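Local coordinates for protein glutamate--cysteine ligase GshA (Methylobacillus flagellatus KT, PDB 3K1T) that probably acts as a ligase that joins glutamate to cysteine, the step that makes gamma-glutamylcysteine, the precursor of glutathione, at residues Glu155-Arg158 with Arg163-Leu166; Ala204-Ser209 with Thr417-Glu422; Gly356-His361 with Asn400-Tyr405; Asp229-Asn234 with Leu327-Tyr332. All blocks are in the same frame, centred on the assembly; numbering follows the deposited sequence. Where two conformers were deposited one is given.

Interaction 1: Glu155-Arg158 with Arg163-Leu166; sequences EPVR and RLEL. With SO4 (sulfate ion), chain C.
Leu166 packs its two methyl groups against the side chain of Glu155 and the carbonyl oxygen of Pro156 within the beta hairpin of strands 151-160 and 163-166. Its CD2 comes to 3.3 Å from Pro156 O, while CD1 lies against the carboxylate end of Glu155, 3.9 Å from Glu155 CD, the two side chains meeting at a slant. The acid is not stranded among carbons: Glu155 OE2 forms a salt bridge with Arg130 on the neighbouring parallel strand 128-133. In one of its two conformers Val157 sets CG1 against Leu164; Leu164 also touches Leu99 and Ile101 of strand 97-102 in the same mixed sheet.

Between these apolar pairs the strands are joined by an antiparallel hydrogen-bonded pair. Arg158 N donates to Glu165 O at 3.0 Å, and Glu165 N returns a bond of 2.8 Å to Arg158 O. That same carbonyl oxygen also receives a CA-H...O contact from Leu164 CA.

The other side is loose. Arg158 and Glu165 project from the same face of the sheet, yet the Arg158 chain bends at chi2 (82°) and leads away to a sulfate, probably from the crystallisation liquor. Arg158 NH1 reaches sulfate O3 at 2.9 Å in a nearly straight bond (173°), and Arg158 NH2 holds sulfate O2 at 2.8 Å. The contact is therefore knit by backbone bonds and buried leucines, whereas the exposed guanidinium spends its charge on an anion outside the hairpin.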
loop_
_atom_site.group_PDB
_atom_site.type_symbol
_atom_site.label_atom_id
_atom_site.label_comp_id
_atom_site.label_asym_id
_atom_site.label_seq_id
_atom_site.Cartn_x
_atom_site.Cartn_y
_atom_site.Cartn_z
ATOM N N GLU A 155 -1.520 9.754 -28.925
ATOM C CA GLU A 155 -2.655 10.216 -29.703
ATOM C C GLU A 155 -2.831 11.727 -29.466
ATOM O O GLU A 155 -2.744 12.187 -28.310
ATOM C CB GLU A 155 -3.902 9.461 -29.294
ATOM C CG GLU A 155 -3.820 7.927 -29.429
ATOM C CD GLU A 155 -4.983 7.208 -28.740
ATOM O OE1 GLU A 155 -6.137 7.439 -29.193
ATOM O OE2 GLU A 155 -4.740 6.419 -27.770
ATOM N N PRO A 156 -3.083 12.502 -30.534
ATOM C CA PRO A 156 -3.286 13.935 -30.302
ATOM C C PRO A 156 -4.563 14.248 -29.486
ATOM O O PRO A 156 -5.609 13.748 -29.803
ATOM C CB PRO A 156 -3.403 14.501 -31.734
ATOM C CG PRO A 156 -3.920 13.398 -32.534
ATOM C CD PRO A 156 -3.251 12.151 -31.949
ATOM N N VAL A 157 -4.471 15.079 -28.464
ATOM C CA VAL A 157 -5.633 15.501 -27.698
ATOM C C VAL A 157 -6.577 16.278 -28.640
ATOM O O VAL A 157 -6.111 17.025 -29.478
ATOM C CB VAL A 157 -5.192 16.372 -26.492
ATOM C CG1 VAL A 157 -6.353 17.126 -25.908
ATOM C CG2 VAL A 157 -4.497 15.489 -25.410
ATOM N N ARG A 158 -7.871 16.047 -28.529
ATOM C CA ARG A 158 -8.895 16.809 -29.247
ATOM C C ARG A 158 -9.762 17.484 -28.211
ATOM O O ARG A 158 -10.266 16.801 -27.288
ATOM C CB ARG A 158 -9.745 15.847 -30.071
ATOM C CG ARG A 158 -10.882 16.523 -30.828
ATOM C CD ARG A 158 -10.407 17.136 -32.128
ATOM N NE ARG A 158 -11.544 17.627 -32.928
ATOM C CZ ARG A 158 -11.919 18.908 -33.038
ATOM N NH1 ARG A 158 -11.271 19.893 -32.402
ATOM N NH2 ARG A 158 -12.969 19.201 -33.800
ATOM N N ARG A 163 -14.132 19.607 -22.959
ATOM C CA ARG A 163 -13.550 18.333 -22.561
ATOM C C ARG A 163 -12.436 17.945 -23.534
ATOM O O ARG A 163 -12.508 18.223 -24.746
ATOM C CB ARG A 163 -14.644 17.266 -22.572
ATOM C CG ARG A 163 -15.832 17.575 -21.652
ATOM C CD ARG A 163 -16.813 16.367 -21.605
ATOM N NE ARG A 163 -16.239 15.233 -20.862
ATOM C CZ ARG A 163 -16.194 15.141 -19.532
ATOM N NH1 ARG A 163 -16.664 16.108 -18.765
ATOM N NH2 ARG A 163 -15.645 14.067 -18.954
ATOM N N LEU A 164 -11.412 17.279 -23.023
ATOM C CA LEU A 164 -10.414 16.654 -23.884
ATOM C C LEU A 164 -10.819 15.216 -24.169
ATOM O O LEU A 164 -11.192 14.498 -23.247
ATOM C CB LEU A 164 -9.043 16.669 -23.235
ATOM C CG LEU A 164 -8.458 18.032 -22.918
ATOM C CD1 LEU A 164 -6.972 17.811 -22.461
ATOM C CD2 LEU A 164 -8.567 19.026 -24.135
ATOM N N GLU A 165 -10.731 14.808 -25.432
ATOM C CA GLU A 165 -11.088 13.461 -25.844
ATOM C C GLU A 165 -10.035 12.863 -26.793
ATOM O O GLU A 165 -9.213 13.601 -27.404
ATOM C CB GLU A 165 -12.482 13.487 -26.493
ATOM C CG GLU A 165 -13.643 13.499 -25.443
ATOM C CD GLU A 165 -14.896 14.156 -25.958
ATOM O OE1 GLU A 165 -14.970 14.368 -27.195
ATOM O OE2 GLU A 165 -15.797 14.478 -25.137
ATOM N N LEU A 166 -10.062 11.540 -26.891
ATOM C CA LEU A 166 -9.340 10.772 -27.926
ATOM C C LEU A 166 -10.399 9.900 -28.599
ATOM O O LEU A 166 -11.569 9.941 -28.216
ATOM C CB LEU A 166 -8.229 9.898 -27.311
ATOM C CG LEU A 166 -7.165 10.606 -26.494
ATOM C CD1 LEU A 166 -6.202 9.561 -25.823
ATOM C CD2 LEU A 166 -6.413 11.635 -27.347
HETATM S S SO4 C . -12.222 22.846 -34.367
HETATM O O1 SO4 C . -10.945 22.694 -35.059
HETATM O O2 SO4 C . -13.175 21.783 -34.771
HETATM O O3 SO4 C . -12.012 22.698 -32.889
HETATM O O4 SO4 C . -12.781 24.153 -34.739
#

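Interaction 2: Ala204-Ser209 with Thr417-Glu422; sequences ATRRKS and TIELQE
Arg206 turns the edge of its guanidinium toward the carboxylate of Glu419, bringing a loop ahead of helix 210-226 up to the last turns of helix 398-421. The direct approach is a long salt bridge, Arg206 NE to Glu419 OE2 at 3.9 Å, with the oxygen in the guanidinium plane. The two side chains cross at about a right angle, and their flat ends are turned 40° against each other.

Water closes the gap. One molecule accepts from Arg206 NH2 at 2.9 Å and donates to Glu419 OE2 at 2.6 Å, lying, like the acid oxygen, in plane at the guanidinium edge. A second water donates both to Arg207 O, at 2.9 Å, and to Glu419 OE2, at 2.8 Å, so backbone and side chain of the loop are linked to one carboxylate oxygen. Glu419 reaches out with an extended chain whose CG is anti to the backbone N (chi1 -179°).

Further groups steady both ends. Lys208 CG lies 4.2 Å above one face of the Arg206 guanidinium, over its centre; Arg206 NH1 donates to Trp203 O, and the cation also meets the Trp203 ring. Glu419 OE1 turns to a glycerol, probably from the crystallisation liquor, and makes a weak hydrogen bond with His211 of helix 210-226.

Little surface is buried here, 65 Å² in all, and neither touching side chain is buried. A long ion pair bridged by one water, with a second water tying the Arg207 carbonyl to the same carboxylate oxygen, implies a hydrated electrostatic link, in which the charge of Arg206 would probably favour an ionised Glu419.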
loop_
_atom_site.group_PDB
_atom_site.type_symbol
_atom_site.label_atom_id
_atom_site.label_comp_id
_atom_site.label_asym_id
_atom_site.label_seq_id
_atom_site.Cartn_x
_atom_site.Cartn_y
_atom_site.Cartn_z
ATOM N N ALA A 204 2.711 28.980 -13.930
ATOM C CA ALA A 204 4.084 29.017 -14.452
ATOM C C ALA A 204 4.843 30.306 -14.094
ATOM O O ALA A 204 6.065 30.356 -14.238
ATOM C CB ALA A 204 4.095 28.783 -15.994
ATOM N N THR A 205 4.116 31.328 -13.661
ATOM C CA THR A 205 4.732 32.593 -13.260
ATOM C C THR A 205 4.483 32.852 -11.768
ATOM O O THR A 205 4.590 33.980 -11.302
ATOM C CB THR A 205 4.177 33.788 -14.101
ATOM O OG1 THR A 205 2.757 33.766 -14.028
ATOM C CG2 THR A 205 4.604 33.679 -15.548
ATOM N N ARG A 206 4.168 31.804 -11.017
ATOM C CA ARG A 206 4.024 31.930 -9.564
ATOM C C ARG A 206 5.369 32.353 -8.915
ATOM O O ARG A 206 6.442 32.264 -9.533
ATOM C CB ARG A 206 3.564 30.596 -8.975
ATOM C CG ARG A 206 4.687 29.520 -8.923
ATOM C CD ARG A 206 4.188 28.110 -8.585
ATOM N NE ARG A 206 5.309 27.137 -8.574
ATOM C CZ ARG A 206 5.895 26.638 -9.652
ATOM N NH1 ARG A 206 5.471 26.938 -10.872
ATOM N NH2 ARG A 206 6.919 25.800 -9.534
ATOM N N ARG A 207 5.312 32.780 -7.656
ATOM C CA ARG A 207 6.527 33.195 -6.961
ATOM C C ARG A 207 7.178 31.934 -6.422
ATOM O O ARG A 207 6.711 31.330 -5.437
ATOM C CB ARG A 207 6.220 34.173 -5.828
ATOM C CG ARG A 207 7.499 34.725 -5.182
ATOM C CD ARG A 207 7.228 35.835 -4.219
ATOM N NE ARG A 207 6.335 35.409 -3.146
ATOM C CZ ARG A 207 5.935 36.197 -2.145
ATOM N NH1 ARG A 207 6.357 37.454 -2.078
ATOM N NH2 ARG A 207 5.103 35.736 -1.208
ATOM N N LYS A 208 8.235 31.514 -7.073
ATOM C CA LYS A 208 8.811 30.194 -6.780
ATOM C C LYS A 208 9.480 30.128 -5.394
ATOM O O LYS A 208 9.657 29.033 -4.846
ATOM C CB LYS A 208 9.756 29.778 -7.921
ATOM C CG LYS A 208 8.954 29.594 -9.247
ATOM C CD LYS A 208 9.732 28.952 -10.386
ATOM C CE LYS A 208 8.851 28.934 -11.665
ATOM N NZ LYS A 208 9.659 29.049 -12.904
ATOM N N SER A 209 9.823 31.276 -4.811
ATOM C CA SER A 209 10.433 31.269 -3.462
ATOM C C SER A 209 9.455 30.807 -2.375
ATOM O O SER A 209 9.869 30.383 -1.296
ATOM C CB SER A 209 11.042 32.635 -3.139
ATOM O OG SER A 209 10.068 33.635 -3.135
ATOM N N THR A 417 2.597 20.371 -0.909
ATOM C CA THR A 417 1.144 20.263 -0.774
ATOM C C THR A 417 0.551 21.572 -0.224
ATOM O O THR A 417 -0.418 22.120 -0.776
ATOM C CB THR A 417 0.768 19.102 0.164
ATOM O OG1 THR A 417 1.317 17.906 -0.373
ATOM C CG2 THR A 417 -0.784 18.962 0.347
ATOM N N ILE A 418 1.165 22.076 0.834
ATOM C CA ILE A 418 0.779 23.356 1.445
ATOM C C ILE A 418 0.949 24.500 0.424
ATOM O O ILE A 418 -0.004 25.280 0.185
ATOM C CB ILE A 418 1.548 23.615 2.762
ATOM C CG1 ILE A 418 1.154 22.579 3.817
ATOM C CG2 ILE A 418 1.308 25.069 3.272
ATOM C CD1 ILE A 418 2.070 22.523 5.088
ATOM N N GLU A 419 2.122 24.595 -0.192
ATOM C CA GLU A 419 2.383 25.578 -1.224
ATOM C C GLU A 419 1.311 25.583 -2.324
ATOM O O GLU A 419 0.813 26.652 -2.689
ATOM C CB GLU A 419 3.748 25.313 -1.855
ATOM C CG GLU A 419 4.221 26.258 -2.966
ATOM C CD GLU A 419 5.422 25.690 -3.782
ATOM O OE1 GLU A 419 5.956 24.583 -3.462
ATOM O OE2 GLU A 419 5.834 26.349 -4.755
ATOM N N LEU A 420 1.004 24.413 -2.878
ATOM C CA LEU A 420 0.036 24.278 -3.970
ATOM C C LEU A 420 -1.386 24.667 -3.507
ATOM O O LEU A 420 -2.109 25.323 -4.245
ATOM C CB LEU A 420 0.081 22.850 -4.563
ATOM C CG LEU A 420 -0.649 22.500 -5.876
ATOM C CD1 LEU A 420 -0.002 23.187 -7.090
ATOM C CD2 LEU A 420 -0.733 20.951 -6.124
ATOM N N GLN A 421 -1.772 24.309 -2.285
ATOM C CA GLN A 421 -3.072 24.718 -1.743
ATOM C C GLN A 421 -3.187 26.234 -1.696
ATOM O O GLN A 421 -4.253 26.763 -1.941
ATOM C CB GLN A 421 -3.311 24.186 -0.325
ATOM C CG GLN A 421 -3.528 22.706 -0.278
ATOM C CD GLN A 421 -4.385 22.215 0.891
ATOM O OE1 GLN A 421 -4.827 22.988 1.769
ATOM N NE2 GLN A 421 -4.636 20.902 0.891
ATOM N N GLU A 422 -2.072 26.901 -1.396
ATOM C CA GLU A 422 -2.023 28.354 -1.185
ATOM C C GLU A 422 -1.868 29.171 -2.489
ATOM O O GLU A 422 -1.946 30.401 -2.465
ATOM C CB GLU A 422 -0.933 28.711 -0.144
ATOM C CG GLU A 422 -1.270 28.177 1.272
ATOM C CD GLU A 422 -0.156 28.385 2.330
ATOM O OE1 GLU A 422 0.963 28.808 1.962
ATOM O OE2 GLU A 422 -0.406 28.100 3.536
HETATM O O HOH W 1 7.575 26.170 -6.702
HETATM O O HOH W 2 5.055 28.929 -5.468
#

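Interaction 3: Gly356-His361 with Asn400-Tyr405; sequences GFYRVH and NRFYAY. With SO4 (sulfate ion), chain B.
Tyr358 of strand 352-361 lays its hydroxyl end alongside two aromatic rings of helix 398-421, which lies over the antiparallel sheet containing that strand. The Phe402 side chain lies obliquely to that of Tyr358: Tyr358 OH is 3.5 Å from Phe402 CZ, and Tyr358 CE2 lies 4.0 Å from the same atom. Tyr405, one helical turn further on, runs at about a right angle to Tyr358 and receives the hydroxyl at its edge, in the ring plane. With CG anti to the carbonyl carbon (chi1 -77°), the Tyr358 ring leaves the strand so that its hydroxyl passes beside both partners.

Within the helix the two rings also touch. Tyr405 CD2 sits over the rim of one Phe402 face, and Arg401 CG covers a face of Tyr405. The buried hydroxyls have polar partners: Tyr358 OH is hydrogen-bonded to Glu335 OE1, and Tyr405 OH to Asn52 ND2.

Arg359, next along the strand, serves a different site. Together with Gly67, Ser47 and Asn63 it holds a sulfate, probably from the crystallisation liquor, and it also forms a salt bridge with Asp49. Its main bond to this anion is Arg359 NH2 to sulfate O1, at 2.9 Å.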
loop_
_atom_site.group_PDB
_atom_site.type_symbol
_atom_site.label_atom_id
_atom_site.label_comp_id
_atom_site.label_asym_id
_atom_site.label_seq_id
_atom_site.Cartn_x
_atom_site.Cartn_y
_atom_site.Cartn_z
ATOM N N GLY A 356 12.487 4.448 -5.076
ATOM C CA GLY A 356 13.302 5.488 -5.679
ATOM C C GLY A 356 14.564 4.951 -6.303
ATOM O O GLY A 356 14.674 3.735 -6.559
ATOM N N PHE A 357 15.508 5.851 -6.571
ATOM C CA PHE A 357 16.734 5.483 -7.211
ATOM C C PHE A 357 17.805 6.511 -6.930
ATOM O O PHE A 357 17.499 7.621 -6.557
ATOM C CB PHE A 357 16.530 5.278 -8.735
ATOM C CG PHE A 357 16.044 6.495 -9.463
ATOM C CD1 PHE A 357 14.674 6.730 -9.615
ATOM C CD2 PHE A 357 16.935 7.376 -10.031
ATOM C CE1 PHE A 357 14.216 7.826 -10.306
ATOM C CE2 PHE A 357 16.503 8.515 -10.731
ATOM C CZ PHE A 357 15.125 8.750 -10.858
ATOM N N TYR A 358 19.071 6.115 -7.076
ATOM C CA TYR A 358 20.170 7.077 -7.079
ATOM C C TYR A 358 20.466 7.626 -8.477
ATOM O O TYR A 358 20.452 6.876 -9.453
ATOM C CB TYR A 358 21.442 6.412 -6.587
ATOM C CG TYR A 358 21.541 6.218 -5.085
ATOM C CD1 TYR A 358 21.954 7.255 -4.281
ATOM C CD2 TYR A 358 21.263 4.980 -4.488
ATOM C CE1 TYR A 358 22.121 7.079 -2.910
ATOM C CE2 TYR A 358 21.436 4.799 -3.087
ATOM C CZ TYR A 358 21.864 5.857 -2.326
ATOM O OH TYR A 358 22.052 5.706 -0.950
ATOM N N ARG A 359 20.795 8.906 -8.539
ATOM C CA ARG A 359 21.411 9.500 -9.726
ATOM C C ARG A 359 22.924 9.370 -9.533
ATOM O O ARG A 359 23.485 10.017 -8.651
ATOM C CB ARG A 359 21.062 10.974 -9.863
ATOM C CG ARG A 359 19.548 11.304 -9.902
ATOM C CD ARG A 359 19.323 12.800 -10.044
ATOM N NE ARG A 359 17.951 13.178 -9.676
ATOM C CZ ARG A 359 16.864 12.945 -10.418
ATOM N NH1 ARG A 359 16.984 12.406 -11.619
ATOM N NH2 ARG A 359 15.649 13.272 -9.963
ATOM N N VAL A 360 23.547 8.552 -10.372
ATOM C CA VAL A 360 24.967 8.281 -10.305
ATOM C C VAL A 360 25.601 9.133 -11.394
ATOM O O VAL A 360 25.376 8.915 -12.598
ATOM C CB VAL A 360 25.278 6.760 -10.463
ATOM C CG1 VAL A 360 26.836 6.467 -10.418
ATOM C CG2 VAL A 360 24.543 5.900 -9.415
ATOM N N HIS A 361 26.338 10.141 -10.971
ATOM C CA HIS A 361 26.943 11.119 -11.892
ATOM C C HIS A 361 27.815 10.449 -12.952
ATOM O O HIS A 361 28.637 9.578 -12.642
ATOM C CB HIS A 361 27.825 12.144 -11.145
ATOM C CG HIS A 361 27.080 13.078 -10.249
ATOM N ND1 HIS A 361 27.530 14.356 -9.986
ATOM C CD2 HIS A 361 25.975 12.906 -9.487
ATOM C CE1 HIS A 361 26.738 14.923 -9.101
ATOM N NE2 HIS A 361 25.758 14.083 -8.818
ATOM N N ASN A 400 17.604 2.141 8.412
ATOM C CA ASN A 400 17.472 3.370 9.195
ATOM C C ASN A 400 17.885 4.631 8.422
ATOM O O ASN A 400 17.205 5.676 8.515
ATOM C CB ASN A 400 18.208 3.204 10.534
ATOM C CG ASN A 400 17.536 2.223 11.435
ATOM O OD1 ASN A 400 16.325 1.994 11.332
ATOM N ND2 ASN A 400 18.295 1.643 12.370
ATOM N N ARG A 401 18.936 4.512 7.596
ATOM C CA ARG A 401 19.280 5.542 6.648
ATOM C C ARG A 401 18.090 5.807 5.718
ATOM O O ARG A 401 17.713 6.979 5.478
ATOM C CB ARG A 401 20.518 5.122 5.837
ATOM C CG ARG A 401 20.859 6.055 4.621
ATOM C CD ARG A 401 21.717 7.210 4.992
ATOM N NE ARG A 401 23.084 6.803 5.359
ATOM C CZ ARG A 401 24.102 6.608 4.536
ATOM N NH1 ARG A 401 23.967 6.778 3.232
ATOM N NH2 ARG A 401 25.280 6.219 5.028
ATOM N N PHE A 402 17.507 4.730 5.180
ATOM C CA PHE A 402 16.402 4.880 4.215
ATOM C C PHE A 402 15.110 5.346 4.856
ATOM O O PHE A 402 14.344 6.090 4.231
ATOM C CB PHE A 402 16.289 3.631 3.281
ATOM C CG PHE A 402 17.271 3.697 2.167
ATOM C CD1 PHE A 402 18.606 3.338 2.371
ATOM C CD2 PHE A 402 16.925 4.259 0.959
ATOM C CE1 PHE A 402 19.541 3.471 1.381
ATOM C CE2 PHE A 402 17.866 4.388 -0.054
ATOM C CZ PHE A 402 19.175 4.009 0.168
ATOM N N TYR A 403 14.884 4.979 6.125
ATOM C CA TYR A 403 13.781 5.546 6.881
ATOM C C TYR A 403 13.944 7.074 6.977
ATOM O O TYR A 403 12.964 7.831 6.736
ATOM C CB TYR A 403 13.601 4.914 8.282
ATOM C CG TYR A 403 12.470 5.535 9.063
ATOM C CD1 TYR A 403 11.146 5.369 8.662
ATOM C CD2 TYR A 403 12.708 6.292 10.212
ATOM C CE1 TYR A 403 10.097 5.934 9.356
ATOM C CE2 TYR A 403 11.633 6.893 10.923
ATOM C CZ TYR A 403 10.332 6.713 10.478
ATOM O OH TYR A 403 9.262 7.293 11.165
ATOM N N ALA A 404 15.160 7.526 7.316
ATOM C CA ALA A 404 15.444 8.956 7.375
ATOM C C ALA A 404 15.229 9.631 6.007
ATOM O O ALA A 404 14.638 10.703 5.944
ATOM C CB ALA A 404 16.880 9.247 7.916
ATOM N N TYR A 405 15.663 8.995 4.923
ATOM C CA TYR A 405 15.399 9.548 3.586
ATOM C C TYR A 405 13.880 9.720 3.362
ATOM O O TYR A 405 13.420 10.753 2.826
ATOM C CB TYR A 405 15.980 8.654 2.481
ATOM C CG TYR A 405 17.492 8.674 2.329
ATOM C CD1 TYR A 405 18.293 9.415 3.170
ATOM C CD2 TYR A 405 18.122 7.932 1.328
ATOM C CE1 TYR A 405 19.701 9.428 3.009
ATOM C CE2 TYR A 405 19.519 7.943 1.167
ATOM C CZ TYR A 405 20.296 8.702 2.010
ATOM O OH TYR A 405 21.680 8.731 1.883
HETATM S S SO4 B . 12.371 12.876 -11.547
HETATM O O1 SO4 B . 13.615 12.163 -11.718
HETATM O O2 SO4 B . 11.695 11.972 -10.670
HETATM O O3 SO4 B . 12.557 14.155 -10.900
HETATM O O4 SO4 B . 11.665 13.028 -12.839
#

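Interaction 4: Asp229-Asn234 with Leu327-Tyr332; sequences DPWLLN and LQEGVY
Glu329 OE1 accepts two hydrogen bonds, one from the indole of Trp231 and one from the backbone N of Tyr236. Trp231 NE1 lies 2.9 Å from Glu329 OE1 and approaches it on the syn side, 17° out of the carboxylate plane; the bond is bent, with 140° at the hydrogen. The carboxylate plane is tilted 25° from that of the indole, and the two side chains cross at about a right angle. Its second oxygen falls beside the six-membered ring, with Glu329 OE2 3.2 Å from Trp231 CZ2. Glu329 extends fully to get there, its CG anti to the backbone N.

Lys56 brings the opposite charge: it forms a salt bridge with Glu329 OE2, a cation-pi contact with Trp231, and bonds to the carbonyls of Trp231 and Asn234. This probably keeps the buried acid ionised.

Trp231 starts from a short 3-10 segment led by an Asx turn, in which Trp231 N donates to Asp229 OD1 at 3.0 Å. The contact thus joins the loop between helix 210-226 and strand 237-241 to the end of strand 324-329, while helix 251-272 covers it through Lys268 and Tyr269 on Trp231 and Ile265 on Glu329.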
loop_
_atom_site.group_PDB
_atom_site.type_symbol
_atom_site.label_atom_id
_atom_site.label_comp_id
_atom_site.label_asym_id
_atom_site.label_seq_id
_atom_site.Cartn_x
_atom_site.Cartn_y
_atom_site.Cartn_z
ATOM N N ASP A 229 18.308 20.396 15.583
ATOM C CA ASP A 229 18.657 21.666 14.941
ATOM C C ASP A 229 17.973 21.680 13.545
ATOM O O ASP A 229 18.279 20.830 12.739
ATOM C CB ASP A 229 20.200 21.743 14.781
ATOM C CG ASP A 229 20.685 23.030 14.129
ATOM O OD1 ASP A 229 19.854 23.841 13.683
ATOM O OD2 ASP A 229 21.926 23.250 14.052
ATOM N N PRO A 230 17.051 22.620 13.270
ATOM C CA PRO A 230 16.388 22.632 11.960
ATOM C C PRO A 230 17.330 22.751 10.778
ATOM O O PRO A 230 16.962 22.330 9.679
ATOM C CB PRO A 230 15.465 23.855 12.039
ATOM C CG PRO A 230 16.032 24.698 13.114
ATOM C CD PRO A 230 16.586 23.747 14.108
ATOM N N TRP A 231 18.521 23.329 10.997
ATOM C CA TRP A 231 19.526 23.485 9.942
ATOM C C TRP A 231 19.995 22.135 9.394
ATOM O O TRP A 231 20.368 22.038 8.227
ATOM C CB TRP A 231 20.716 24.346 10.410
ATOM C CG TRP A 231 21.728 24.591 9.311
ATOM C CD1 TRP A 231 21.630 25.516 8.313
ATOM C CD2 TRP A 231 22.963 23.904 9.092
ATOM N NE1 TRP A 231 22.718 25.464 7.498
ATOM C CE2 TRP A 231 23.555 24.469 7.934
ATOM C CE3 TRP A 231 23.619 22.848 9.740
ATOM C CZ2 TRP A 231 24.758 24.016 7.406
ATOM C CZ3 TRP A 231 24.818 22.385 9.214
ATOM C CH2 TRP A 231 25.393 22.977 8.079
ATOM N N LEU A 232 19.893 21.073 10.195
ATOM C CA LEU A 232 20.298 19.738 9.720
ATOM C C LEU A 232 19.380 19.207 8.596
ATOM O O LEU A 232 19.766 18.279 7.886
ATOM C CB LEU A 232 20.365 18.749 10.878
ATOM C CG LEU A 232 21.426 19.080 11.948
ATOM C CD1 LEU A 232 21.443 17.930 13.040
ATOM C CD2 LEU A 232 22.809 19.399 11.385
ATOM N N LEU A 233 18.189 19.795 8.459
ATOM C CA LEU A 233 17.189 19.368 7.495
ATOM C C LEU A 233 16.905 20.414 6.407
ATOM O O LEU A 233 16.127 20.158 5.503
ATOM C CB LEU A 233 15.870 19.129 8.232
ATOM C CG LEU A 233 15.769 18.016 9.257
ATOM C CD1 LEU A 233 14.467 18.135 10.052
ATOM C CD2 LEU A 233 15.866 16.681 8.513
ATOM N N ASN A 234 17.467 21.618 6.515
ATOM C CA ASN A 234 16.959 22.743 5.738
ATOM C C ASN A 234 18.065 23.706 5.290
ATOM O O ASN A 234 18.721 24.306 6.125
ATOM C CB ASN A 234 15.920 23.484 6.588
ATOM C CG ASN A 234 15.103 24.496 5.785
ATOM O OD1 ASN A 234 15.210 24.577 4.549
ATOM N ND2 ASN A 234 14.308 25.270 6.484
ATOM N N LEU A 327 18.599 32.708 -3.858
ATOM C CA LEU A 327 19.924 32.286 -3.440
ATOM C C LEU A 327 19.750 31.204 -2.398
ATOM O O LEU A 327 19.080 31.420 -1.400
ATOM C CB LEU A 327 20.681 33.471 -2.847
ATOM C CG LEU A 327 20.920 34.621 -3.824
ATOM C CD1 LEU A 327 19.739 35.587 -3.831
ATOM C CD2 LEU A 327 22.240 35.351 -3.486
ATOM N N GLN A 328 20.314 30.023 -2.640
ATOM C CA GLN A 328 20.156 28.929 -1.682
ATOM C C GLN A 328 21.527 28.377 -1.254
ATOM O O GLN A 328 22.415 28.215 -2.069
ATOM C CB GLN A 328 19.302 27.807 -2.265
ATOM C CG GLN A 328 18.877 26.754 -1.207
ATOM C CD GLN A 328 18.144 25.559 -1.795
ATOM O OE1 GLN A 328 18.494 25.066 -2.868
ATOM N NE2 GLN A 328 17.098 25.099 -1.087
ATOM N N GLU A 329 21.659 28.082 0.036
ATOM C CA GLU A 329 22.776 27.304 0.545
ATOM C C GLU A 329 22.898 26.001 -0.252
ATOM O O GLU A 329 21.930 25.245 -0.353
ATOM C CB GLU A 329 22.541 26.993 2.025
ATOM C CG GLU A 329 23.448 25.892 2.617
ATOM C CD GLU A 329 23.063 25.480 4.024
ATOM O OE1 GLU A 329 22.336 26.247 4.721
ATOM O OE2 GLU A 329 23.527 24.384 4.454
ATOM N N GLY A 330 24.062 25.773 -0.830
ATOM C CA GLY A 330 24.356 24.521 -1.521
ATOM C C GLY A 330 24.627 23.422 -0.503
ATOM O O GLY A 330 25.204 23.701 0.553
ATOM N N VAL A 331 24.174 22.203 -0.799
ATOM C CA VAL A 331 24.363 21.033 0.098
ATOM C C VAL A 331 25.226 20.043 -0.646
ATOM O O VAL A 331 25.007 19.785 -1.822
ATOM C CB VAL A 331 23.012 20.405 0.463
ATOM C CG1 VAL A 331 23.203 19.205 1.457
ATOM C CG2 VAL A 331 22.072 21.496 1.066
ATOM N N TYR A 332 26.246 19.524 0.015
ATOM C CA TYR A 332 27.141 18.527 -0.580
ATOM C C TYR A 332 26.475 17.172 -0.554
ATOM O O TYR A 332 25.648 16.882 0.340
ATOM C CB TYR A 332 28.460 18.450 0.208
ATOM C CG TYR A 332 29.373 19.611 -0.087
ATOM C CD1 TYR A 332 30.260 19.560 -1.150
ATOM C CD2 TYR A 332 29.346 20.754 0.706
ATOM C CE1 TYR A 332 31.094 20.635 -1.449
ATOM C CE2 TYR A 332 30.174 21.845 0.421
ATOM C CZ TYR A 332 31.041 21.782 -0.669
ATOM O OH TYR A 332 31.880 22.847 -0.960
#

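Overall arrangement
Interaction 1 comes first along the chain and stands apart: its hairpin lies in the mixed sheet, its centre about 38 Å from that of interaction 3 and about 44 Å from that of interaction 4, both across the chain's centre. Interactions 2 and 3 share helix 398-421, near its end and start, with centres about 26 Å apart. Interaction 2 spans residues 204 to 422, so interactions 4 and 3 fall within it, in that order. Interactions 3 and 4 approach to about 7 Å at nearest atoms; interaction 3 sets helix 398-421 on the antiparallel sheet of strand 352-361, interaction 4 joins the loop after helix 210-226 to the four-stranded sheet of strand 324-329. Helix 398-421 thus ties together parts distant in sequence.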